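PDB 2F3O: pyruvate formate-lyase 2 from Archaeoglobus fulgidus, which is of unknown function but belongs to the glycyl radical enzyme family and probably acts as a lyase. Local coordinates for residues A677-Y682 against L718-H722; K15-L19 against N99-V103; S175-I179 against Y196-K200; L476-L480 against L552-E556. All blocks are in the same frame, centred on the assembly; numbering follows the deposited sequence.

Contact 1 (A677-Y682 against L718-H722); sequences ASKLSY and LGVMH
Tyr682 lies against Gly719, Val720 and Met721, the loop that leads into strand 722-728. Its CG is turned anti to the carbonyl carbon (chi1 -74°), and this lays the ring alongside Val720. CB starts the contact at the thioether end of Met721, with CE 3.8 Å from Tyr682 CB. Beyond it, Met721 CB sits over one ring face in a CH-pi contact, 4.1 Å from the ring centroid and 24° off the normal. Leu680 CB lies on the opposite face, toward the rim. CD1 of the ring comes 3.6 Å from Gly719 O, which approaches obliquely. CE1 then meets Val720 CG2 at 3.7 Å, with the two side chains pointing the same way. At the tip, Tyr682 OH makes a weak 2.9 Å hydrogen bond to Ala677 O, back within its own segment, at the end of helix 670-677. An alanine at this position would remove the ring, which would probably open a gap beside Val720 and Met721 and cost Ala677 O its hydroxyl partner. Ser678, just past helix 670-677, meets the other loop differently. Its CB is 3.1 Å from Leu718 O, while its OG bonds to Asn675 O. Gly719 closes helix 704-717 in a Schellman motif. Val720 also touches Phe400, and Met721 is backbone-bonded to it, so the loop is tied to strand 396-400. The two segments are thus held together mostly by apolar and CH-pi contacts, and the tyrosine's weak hydroxyl bond helps to place the ring rather than to bridge them.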
loop_
_atom_site.group_PDB
_atom_site.type_symbol
_atom_site.label_atom_id
_atom_site.label_comp_id
_atom_site.label_asym_id
_atom_site.label_seq_id
_atom_site.Cartn_x
_atom_site.Cartn_y
_atom_site.Cartn_z
ATOM N N ALA A 677 34.840 15.725 24.356
ATOM C CA ALA A 677 33.435 15.692 23.928
ATOM C C ALA A 677 33.300 15.539 22.424
ATOM O O ALA A 677 32.346 14.936 21.940
ATOM C CB ALA A 677 32.677 16.928 24.413
ATOM N N SER A 678 34.279 16.043 21.681
ATOM C CA SER A 678 34.211 15.974 20.236
ATOM C C SER A 678 34.762 14.662 19.706
ATOM O O SER A 678 35.045 14.541 18.525
ATOM C CB SER A 678 34.979 17.128 19.618
ATOM O OG SER A 678 36.349 16.805 19.492
ATOM N N LYS A 679 34.932 13.678 20.573
ATOM C CA LYS A 679 35.376 12.373 20.125
ATOM C C LYS A 679 34.171 11.465 19.944
ATOM O O LYS A 679 34.248 10.445 19.249
ATOM C CB LYS A 679 36.359 11.773 21.119
ATOM C CG LYS A 679 37.725 12.370 21.003
ATOM C CD LYS A 679 38.433 12.267 22.321
ATOM C CE LYS A 679 39.909 12.553 22.177
ATOM N NZ LYS A 679 40.566 12.189 23.465
ATOM N N LEU A 680 33.058 11.856 20.564
ATOM C CA LEU A 680 31.809 11.118 20.466
ATOM C C LEU A 680 31.205 11.177 19.061
ATOM O O LEU A 680 31.291 12.194 18.377
ATOM C CB LEU A 680 30.821 11.668 21.477
ATOM C CG LEU A 680 31.391 11.833 22.876
ATOM C CD1 LEU A 680 30.365 12.495 23.726
ATOM C CD2 LEU A 680 31.748 10.512 23.479
ATOM N N SER A 681 30.594 10.078 18.637
ATOM C CA SER A 681 30.048 9.976 17.291
ATOM C C SER A 681 28.690 10.659 17.156
ATOM O O SER A 681 27.646 10.030 17.325
ATOM C CB SER A 681 29.939 8.510 16.893
ATOM O OG SER A 681 31.229 7.931 16.817
ATOM N N TYR A 682 28.722 11.948 16.821
ATOM C CA TYR A 682 27.522 12.787 16.777
ATOM C C TYR A 682 26.632 12.446 15.607
ATOM O O TYR A 682 25.417 12.653 15.657
ATOM C CB TYR A 682 27.899 14.261 16.723
ATOM C CG TYR A 682 28.378 14.741 18.043
ATOM C CD1 TYR A 682 29.688 15.172 18.217
ATOM C CD2 TYR A 682 27.536 14.726 19.138
ATOM C CE1 TYR A 682 30.143 15.602 19.458
ATOM C CE2 TYR A 682 27.973 15.144 20.380
ATOM C CZ TYR A 682 29.278 15.583 20.539
ATOM O OH TYR A 682 29.700 15.993 21.777
ATOM N N LEU A 718 36.687 21.154 15.889
ATOM C CA LEU A 718 36.780 19.785 16.416
ATOM C C LEU A 718 35.495 18.987 16.246
ATOM O O LEU A 718 35.456 17.808 16.586
ATOM C CB LEU A 718 37.172 19.786 17.899
ATOM C CG LEU A 718 38.577 20.279 18.255
ATOM C CD1 LEU A 718 38.644 20.676 19.734
ATOM C CD2 LEU A 718 39.645 19.236 17.870
ATOM N N GLY A 719 34.450 19.642 15.748
ATOM C CA GLY A 719 33.207 18.974 15.403
ATOM C C GLY A 719 32.365 18.505 16.568
ATOM O O GLY A 719 32.137 17.312 16.755
ATOM N N VAL A 720 31.890 19.440 17.359
ATOM C CA VAL A 720 30.972 19.079 18.418
ATOM C C VAL A 720 29.563 19.467 17.914
ATOM O O VAL A 720 29.445 20.186 16.924
ATOM C CB VAL A 720 31.429 19.744 19.741
ATOM C CG1 VAL A 720 30.671 21.034 20.033
ATOM C CG2 VAL A 720 31.339 18.784 20.877
ATOM N N MET A 721 28.498 18.958 18.524
ATOM C CA MET A 721 27.165 19.292 18.024
ATOM C C MET A 721 26.659 20.558 18.680
ATOM O O MET A 721 26.188 21.482 18.016
ATOM C CB MET A 721 26.168 18.155 18.271
ATOM C CG MET A 721 24.784 18.415 17.667
ATOM S SD MET A 721 23.672 16.988 17.676
ATOM C CE MET A 721 24.443 15.930 16.470
ATOM N N HIS A 722 26.769 20.602 19.996
ATOM C CA HIS A 722 26.200 21.696 20.742
ATOM C C HIS A 722 27.138 22.110 21.865
ATOM O O HIS A 722 27.782 21.267 22.467
ATOM C CB HIS A 722 24.809 21.278 21.233
ATOM C CG HIS A 722 24.348 21.950 22.489
ATOM N ND1 HIS A 722 24.705 21.507 23.744
ATOM C CD2 HIS A 722 23.504 22.991 22.685
ATOM C CE1 HIS A 722 24.133 22.269 24.660
ATOM N NE2 HIS A 722 23.398 23.176 24.044
#

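Contact 2 (K15-L19 against N99-V103); sequences KPARL and NRLMV
Leu101 pushes its two methyls toward Ala17 and Leu19. CD2 rests 4.0 Å from Ala17 CB, and CD1 is 3.9 Å from Leu19 CD1. The branch therefore fills the hollow between the side chains of Ala17 and Leu19, two residues apart, where Leu101 CD2 comes nearest to Arg18 O, at 3.5 Å. The Arg18 side chain is turned the other way. Ala75 and Ile86 border both leucines. Met102 makes the matching bump on the other face. Its CG lies over Ala17 O at 3.5 Å. A bend at the sulfur (chi3 -38°) brings its CE to 3.9 Å from Arg18 CB, while SD passes 4.3 Å from Pro16 CG. The thioether thus lies in the notch between Pro16 and Arg18. The guanidinium of Arg18 leads away, to Glu22 and the carbonyls of Pro70 and Asn71. Two backbone bonds hold the shapes in place. Met102 N donates to Ala17 O at 3.0 Å. Leu19 N donates to Met102 O at 2.9 Å. Both bonds use Met102 and flank Arg18, which is the pattern of a single parallel beta bridge. It is added to strand 18-19, which also pairs in parallel with strand 74-75.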
loop_
_atom_site.group_PDB
_atom_site.type_symbol
_atom_site.label_atom_id
_atom_site.label_comp_id
_atom_site.label_asym_id
_atom_site.label_seq_id
_atom_site.Cartn_x
_atom_site.Cartn_y
_atom_site.Cartn_z
ATOM N N LYS A 15 6.939 39.329 39.345
ATOM C CA LYS A 15 6.104 39.072 40.510
ATOM C C LYS A 15 6.001 37.562 40.704
ATOM O O LYS A 15 6.224 36.824 39.747
ATOM C CB LYS A 15 4.727 39.747 40.338
ATOM C CG LYS A 15 3.825 39.223 39.214
ATOM C CD LYS A 15 2.682 40.224 38.918
ATOM C CE LYS A 15 1.543 39.605 38.100
ATOM N NZ LYS A 15 0.715 38.698 38.946
ATOM N N PRO A 16 5.712 37.093 41.946
ATOM C CA PRO A 16 5.579 35.643 42.228
ATOM C C PRO A 16 4.541 34.891 41.370
ATOM O O PRO A 16 3.529 35.467 40.961
ATOM C CB PRO A 16 5.183 35.606 43.716
ATOM C CG PRO A 16 4.670 36.975 44.013
ATOM C CD PRO A 16 5.518 37.882 43.177
ATOM N N ALA A 17 4.811 33.616 41.096
ATOM C CA ALA A 17 3.986 32.831 40.180
ATOM C C ALA A 17 2.813 32.177 40.882
ATOM O O ALA A 17 2.864 31.895 42.076
ATOM C CB ALA A 17 4.818 31.794 39.468
ATOM N N ARG A 18 1.748 31.936 40.130
ATOM C CA ARG A 18 0.565 31.288 40.684
ATOM C C ARG A 18 0.235 29.929 40.025
ATOM O O ARG A 18 0.694 29.616 38.927
ATOM C CB ARG A 18 -0.630 32.238 40.590
ATOM C CG ARG A 18 -1.154 32.434 39.189
ATOM C CD ARG A 18 -2.235 33.480 39.168
ATOM N NE ARG A 18 -3.070 33.442 37.970
ATOM C CZ ARG A 18 -4.234 32.808 37.909
ATOM N NH1 ARG A 18 -4.686 32.144 38.955
ATOM N NH2 ARG A 18 -4.951 32.830 36.807
ATOM N N LEU A 19 -0.548 29.108 40.711
ATOM C CA LEU A 19 -1.141 27.961 40.063
ATOM C C LEU A 19 -2.432 28.408 39.361
ATOM O O LEU A 19 -3.428 28.716 40.012
ATOM C CB LEU A 19 -1.435 26.880 41.080
ATOM C CG LEU A 19 -1.915 25.629 40.374
ATOM C CD1 LEU A 19 -0.762 25.028 39.581
ATOM C CD2 LEU A 19 -2.470 24.641 41.366
ATOM N N ASN A 99 10.311 26.776 42.653
ATOM C CA ASN A 99 9.105 26.863 41.812
ATOM C C ASN A 99 7.809 26.934 42.620
ATOM O O ASN A 99 6.892 26.127 42.448
ATOM C CB ASN A 99 9.075 25.723 40.790
ATOM C CG ASN A 99 8.146 25.992 39.625
ATOM O OD1 ASN A 99 8.106 27.093 39.078
ATOM N ND2 ASN A 99 7.396 24.974 39.235
ATOM N N ARG A 100 7.778 27.899 43.530
ATOM C CA ARG A 100 6.620 28.141 44.374
ATOM C C ARG A 100 5.466 28.725 43.564
ATOM O O ARG A 100 5.661 29.547 42.675
ATOM C CB ARG A 100 6.987 29.053 45.555
ATOM C CG ARG A 100 7.655 30.388 45.177
ATOM C CD ARG A 100 8.099 31.159 46.417
ATOM N NE ARG A 100 8.337 30.255 47.544
ATOM C CZ ARG A 100 8.499 30.655 48.805
ATOM N NH1 ARG A 100 8.461 31.953 49.111
ATOM N NH2 ARG A 100 8.696 29.755 49.765
ATOM N N LEU A 101 4.262 28.261 43.863
ATOM C CA LEU A 101 3.072 28.696 43.155
ATOM C C LEU A 101 2.019 29.039 44.187
ATOM O O LEU A 101 1.667 28.194 45.003
ATOM C CB LEU A 101 2.554 27.568 42.252
ATOM C CG LEU A 101 3.459 27.000 41.148
ATOM C CD1 LEU A 101 2.985 25.637 40.642
ATOM C CD2 LEU A 101 3.568 27.999 40.015
ATOM N N MET A 102 1.526 30.271 44.174
ATOM C CA MET A 102 0.466 30.631 45.099
ATOM C C MET A 102 -0.787 29.926 44.623
ATOM O O MET A 102 -1.058 29.883 43.428
ATOM C CB MET A 102 0.213 32.138 45.120
ATOM C CG MET A 102 1.448 33.001 45.056
ATOM S SD MET A 102 1.042 34.742 44.763
ATOM C CE MET A 102 -0.339 34.674 43.598
ATOM N N VAL A 103 -1.541 29.351 45.544
ATOM C CA VAL A 103 -2.801 28.739 45.168
ATOM C C VAL A 103 -3.956 29.447 45.865
ATOM O O VAL A 103 -3.974 29.561 47.085
ATOM C CB VAL A 103 -2.792 27.200 45.410
ATOM C CG1 VAL A 103 -2.082 26.830 46.713
ATOM C CG2 VAL A 103 -4.184 26.634 45.362
#

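Contact 3 (S175-I179 against Y196-K200); sequences SERRI and YQAAK
Tyr196, with Ile179 and Ser175, makes the buried part of this contact. Arg178 CD lies over one face of the Tyr196 ring in a CH-pi contact, 3.9 Å from the centroid and 29° off the normal. The extended chain from CG to NE carries the guanidinium past the ring to the hydroxyl. Arg178 NH1 donates to Tyr196 OH at 3.2 Å, near the guanidinium plane but tilted from it. Tyr196 OH also bonds to Phe522 O, and Glu174 pairs with Arg178 NE. A phenylalanine here would lack the hydroxyl, which would probably leave Phe522 O without its partner and the Arg178 end less firmly placed. At the root of the tyrosine, Ile179 CG1 is 3.8 Å from Tyr196 CB. Ile179 CG2 lies 3.6 Å from Gln197 NE2, the chains crossing at about a right angle. Ser175 OG touches Ala199 CB and bonds to Phe171 O within its own helix. Helices 168-184 and 190-221 follow each other in the chain and form an antiparallel helical hairpin. The axes of 175-179 and 196-200 approach to 9.1 Å, with their directions 153° apart. The looser side is partly exposed. There Glu176 OE2 and Lys200 NZ form a salt bridge at 3.2 Å, weak as a hydrogen bond. Lys200 NZ also pairs with Glu204.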
loop_
_atom_site.group_PDB
_atom_site.type_symbol
_atom_site.label_atom_id
_atom_site.label_comp_id
_atom_site.label_asym_id
_atom_site.label_seq_id
_atom_site.Cartn_x
_atom_site.Cartn_y
_atom_site.Cartn_z
ATOM N N SER A 175 -11.255 23.345 5.125
ATOM C CA SER A 175 -11.904 22.283 5.892
ATOM C C SER A 175 -13.331 22.132 5.439
ATOM O O SER A 175 -13.808 21.004 5.299
ATOM C CB SER A 175 -11.911 22.553 7.392
ATOM O OG SER A 175 -10.611 22.573 7.918
ATOM N N GLU A 176 -13.997 23.263 5.194
ATOM C CA GLU A 176 -15.365 23.238 4.682
ATOM C C GLU A 176 -15.499 22.644 3.291
ATOM O O GLU A 176 -16.433 21.879 3.064
ATOM C CB GLU A 176 -16.035 24.602 4.777
ATOM C CG GLU A 176 -16.732 24.820 6.115
ATOM C CD GLU A 176 -16.921 26.287 6.491
ATOM O OE1 GLU A 176 -16.440 27.192 5.756
ATOM O OE2 GLU A 176 -17.554 26.524 7.545
ATOM N N ARG A 177 -14.573 22.954 2.378
ATOM C CA ARG A 177 -14.603 22.330 1.038
ATOM C C ARG A 177 -14.399 20.837 1.191
ATOM O O ARG A 177 -15.103 20.055 0.554
ATOM C CB ARG A 177 -13.555 22.891 0.058
ATOM C CG ARG A 177 -13.710 24.353 -0.318
ATOM C CD ARG A 177 -12.453 24.888 -1.042
ATOM N NE ARG A 177 -12.380 26.363 -1.081
ATOM C CZ ARG A 177 -11.601 27.133 -0.300
ATOM N NH1 ARG A 177 -10.795 26.600 0.611
ATOM N NH2 ARG A 177 -11.618 28.464 -0.422
ATOM N N ARG A 178 -13.464 20.454 2.061
ATOM C CA ARG A 178 -13.110 19.053 2.272
ATOM C C ARG A 178 -14.163 18.250 3.014
ATOM O O ARG A 178 -14.294 17.061 2.772
ATOM C CB ARG A 178 -11.755 18.931 2.978
ATOM C CG ARG A 178 -10.630 19.349 2.073
ATOM C CD ARG A 178 -9.259 19.292 2.688
ATOM N NE ARG A 178 -8.387 20.081 1.830
ATOM C CZ ARG A 178 -7.150 19.763 1.462
ATOM N NH1 ARG A 178 -6.561 18.643 1.880
ATOM N NH2 ARG A 178 -6.500 20.592 0.666
ATOM N N ILE A 179 -14.891 18.890 3.925
ATOM C CA ILE A 179 -16.045 18.258 4.566
ATOM C C ILE A 179 -17.135 17.947 3.528
ATOM O O ILE A 179 -17.670 16.842 3.518
ATOM C CB ILE A 179 -16.595 19.105 5.737
ATOM C CG1 ILE A 179 -15.624 19.080 6.926
ATOM C CG2 ILE A 179 -17.952 18.612 6.175
ATOM C CD1 ILE A 179 -15.828 20.221 7.928
ATOM N N TYR A 196 -11.290 16.875 9.747
ATOM C CA TYR A 196 -11.699 18.148 9.180
ATOM C C TYR A 196 -12.807 18.856 9.986
ATOM O O TYR A 196 -12.831 20.101 10.085
ATOM C CB TYR A 196 -12.050 17.969 7.712
ATOM C CG TYR A 196 -10.809 17.733 6.872
ATOM C CD1 TYR A 196 -10.734 16.675 5.965
ATOM C CD2 TYR A 196 -9.700 18.550 7.016
ATOM C CE1 TYR A 196 -9.598 16.450 5.217
ATOM C CE2 TYR A 196 -8.547 18.330 6.273
ATOM C CZ TYR A 196 -8.502 17.280 5.375
ATOM O OH TYR A 196 -7.370 17.097 4.620
ATOM N N GLN A 197 -13.675 18.060 10.610
ATOM C CA GLN A 197 -14.617 18.608 11.557
ATOM C C GLN A 197 -13.907 19.287 12.706
ATOM O O GLN A 197 -14.329 20.361 13.140
ATOM C CB GLN A 197 -15.535 17.542 12.129
ATOM C CG GLN A 197 -16.555 16.954 11.169
ATOM C CD GLN A 197 -17.530 17.941 10.555
ATOM O OE1 GLN A 197 -17.644 19.115 10.957
ATOM N NE2 GLN A 197 -18.252 17.451 9.556
ATOM N N ALA A 198 -12.832 18.672 13.193
ATOM C CA ALA A 198 -12.094 19.251 14.297
ATOM C C ALA A 198 -11.357 20.493 13.829
ATOM O O ALA A 198 -11.400 21.520 14.499
ATOM C CB ALA A 198 -11.129 18.245 14.879
ATOM N N ALA A 199 -10.717 20.394 12.667
ATOM C CA ALA A 199 -9.941 21.478 12.102
ATOM C C ALA A 199 -10.789 22.741 11.967
ATOM O O ALA A 199 -10.350 23.803 12.410
ATOM C CB ALA A 199 -9.368 21.070 10.762
ATOM N N LYS A 200 -11.989 22.601 11.377
ATOM C CA LYS A 200 -12.991 23.661 11.262
ATOM C C LYS A 200 -13.233 24.396 12.575
ATOM O O LYS A 200 -12.986 25.606 12.679
ATOM C CB LYS A 200 -14.318 23.044 10.825
ATOM C CG LYS A 200 -15.475 24.039 10.661
ATOM C CD LYS A 200 -16.763 23.323 10.410
ATOM C CE LYS A 200 -17.900 23.986 11.146
ATOM N NZ LYS A 200 -18.456 25.085 10.294
#

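Contact 4 (L476-L480 against L552-E556); sequences LEDLL and LVAIE
Leu479 overlaps Leu552 and Ile555 with a single methyl. Its CG stands anti to the backbone N (chi1 177°), which carries CD2 toward the opposite helix. There CD2 is 3.8 Å from Ile555 CD1, and the two side chains cross at about a right angle. The same Leu479 CD2 lies 4.0 Å from Leu552 CD2. Leu552 is shared, because Leu480 CD2 also reaches its CD2 at 4.0 Å. Leu476 extends the row at the other end. Its CD1 touches Ile555 CG2 at 3.9 Å, so Ile555 offers one branch to each of two leucines. The contact joins the beginning of helix 477-508 to helix 545-560, the helix that follows strand 535-543 of the four-stranded mixed sheet. The spacing of Leu476, Leu479 and Leu480, and of Leu552 and Ile555, gathers these apolar side chains on the side that meets the other segment. Leu476 O accepts from both Leu479 N and Leu480 N, which ties Leu476 to the turn that follows. Glu556 is partly exposed. Its CG lies 4.2 Å from Leu476 CD2, while its carboxylate leads away. Tyr602 of helix 597-615 packs on Leu476, Leu552 and Glu556, and Met565 and Ile568 of helix 565-573 touch Ile555.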
loop_
_atom_site.group_PDB
_atom_site.type_symbol
_atom_site.label_atom_id
_atom_site.label_comp_id
_atom_site.label_asym_id
_atom_site.label_seq_id
_atom_site.Cartn_x
_atom_site.Cartn_y
_atom_site.Cartn_z
ATOM N N LEU A 476 37.173 -8.467 31.908
ATOM C CA LEU A 476 36.657 -7.187 31.399
ATOM C C LEU A 476 35.811 -7.417 30.167
ATOM O O LEU A 476 34.707 -6.903 30.060
ATOM C CB LEU A 476 37.785 -6.209 31.032
ATOM C CG LEU A 476 37.294 -4.897 30.388
ATOM C CD1 LEU A 476 36.610 -4.032 31.419
ATOM C CD2 LEU A 476 38.389 -4.117 29.684
ATOM N N GLU A 477 36.338 -8.230 29.262
ATOM C CA GLU A 477 35.771 -8.423 27.939
ATOM C C GLU A 477 34.339 -8.941 27.941
ATOM O O GLU A 477 33.532 -8.529 27.108
ATOM C CB GLU A 477 36.651 -9.376 27.152
ATOM C CG GLU A 477 36.639 -9.108 25.679
ATOM C CD GLU A 477 37.105 -10.304 24.888
ATOM O OE1 GLU A 477 37.846 -10.090 23.898
ATOM O OE2 GLU A 477 36.731 -11.446 25.260
ATOM N N ASP A 478 34.024 -9.827 28.883
ATOM C CA ASP A 478 32.670 -10.349 29.014
ATOM C C ASP A 478 31.802 -9.550 29.995
ATOM O O ASP A 478 30.672 -9.941 30.284
ATOM C CB ASP A 478 32.679 -11.828 29.418
ATOM C CG ASP A 478 32.998 -12.026 30.889
ATOM O OD1 ASP A 478 34.186 -11.880 31.244
ATOM O OD2 ASP A 478 32.071 -12.318 31.683
ATOM N N LEU A 479 32.325 -8.450 30.530
ATOM C CA LEU A 479 31.454 -7.470 31.180
ATOM C C LEU A 479 30.934 -6.514 30.102
ATOM O O LEU A 479 29.807 -6.050 30.169
ATOM C CB LEU A 479 32.177 -6.702 32.290
ATOM C CG LEU A 479 31.376 -5.600 32.991
ATOM C CD1 LEU A 479 30.516 -6.138 34.108
ATOM C CD2 LEU A 479 32.282 -4.529 33.512
ATOM N N LEU A 480 31.766 -6.251 29.099
ATOM C CA LEU A 480 31.376 -5.426 27.965
ATOM C C LEU A 480 30.174 -6.016 27.209
ATOM O O LEU A 480 29.198 -5.305 26.936
ATOM C CB LEU A 480 32.552 -5.215 27.008
ATOM C CG LEU A 480 33.733 -4.375 27.489
ATOM C CD1 LEU A 480 34.569 -3.912 26.288
ATOM C CD2 LEU A 480 33.262 -3.193 28.311
ATOM N N LEU A 552 34.470 1.782 33.397
ATOM C CA LEU A 552 35.089 0.732 32.610
ATOM C C LEU A 552 36.594 0.862 32.607
ATOM O O LEU A 552 37.281 -0.149 32.698
ATOM C CB LEU A 552 34.543 0.717 31.188
ATOM C CG LEU A 552 33.081 0.314 31.186
ATOM C CD1 LEU A 552 32.498 0.463 29.805
ATOM C CD2 LEU A 552 32.933 -1.073 31.706
ATOM N N VAL A 553 37.091 2.098 32.508
ATOM C CA VAL A 553 38.535 2.385 32.596
ATOM C C VAL A 553 39.067 1.997 33.960
ATOM O O VAL A 553 40.129 1.392 34.087
ATOM C CB VAL A 553 38.837 3.881 32.498
ATOM C CG1 VAL A 553 40.247 4.088 31.989
ATOM C CG2 VAL A 553 37.851 4.558 31.612
ATOM N N ALA A 554 38.299 2.353 34.981
ATOM C CA ALA A 554 38.647 2.046 36.342
ATOM C C ALA A 554 38.576 0.550 36.630
ATOM O O ALA A 554 39.283 0.068 37.500
ATOM C CB ALA A 554 37.775 2.834 37.299
ATOM N N ILE A 555 37.745 -0.190 35.906
ATOM C CA ILE A 555 37.734 -1.639 36.069
ATOM C C ILE A 555 38.947 -2.216 35.360
ATOM O O ILE A 555 39.608 -3.108 35.890
ATOM C CB ILE A 555 36.420 -2.275 35.573
ATOM C CG1 ILE A 555 35.350 -2.164 36.655
ATOM C CG2 ILE A 555 36.600 -3.743 35.266
ATOM C CD1 ILE A 555 33.947 -2.405 36.155
ATOM N N GLU A 556 39.260 -1.652 34.191
ATOM C CA GLU A 556 40.367 -2.133 33.363
ATOM C C GLU A 556 41.663 -2.203 34.152
ATOM O O GLU A 556 42.234 -3.283 34.292
ATOM C CB GLU A 556 40.561 -1.270 32.120
ATOM C CG GLU A 556 41.609 -1.807 31.166
ATOM C CD GLU A 556 41.978 -0.808 30.091
ATOM O OE1 GLU A 556 41.575 0.364 30.228
ATOM O OE2 GLU A 556 42.666 -1.178 29.110
#

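In the fold
Contact 1 lies in the glycine radical family region, which also holds Gly752, the predicted radical site, not modified in this structure. The Met721 side chain of contact 1 is about 13 Å from a bound glycerol. Contacts 2, 3 and 4 all fall in the pyruvate formate lyase-like region. Contact 4 is about 24 Å from contact 1 between centres, with nearest atoms about 11 Å apart. Contact 2 lies across the chain's centre from contact 1, 40 Å between centres. Contacts 3 and 4 are farthest apart, at 60 Å between centres. At contact 3, Gln197 also packs on Leu131 of a second subunit.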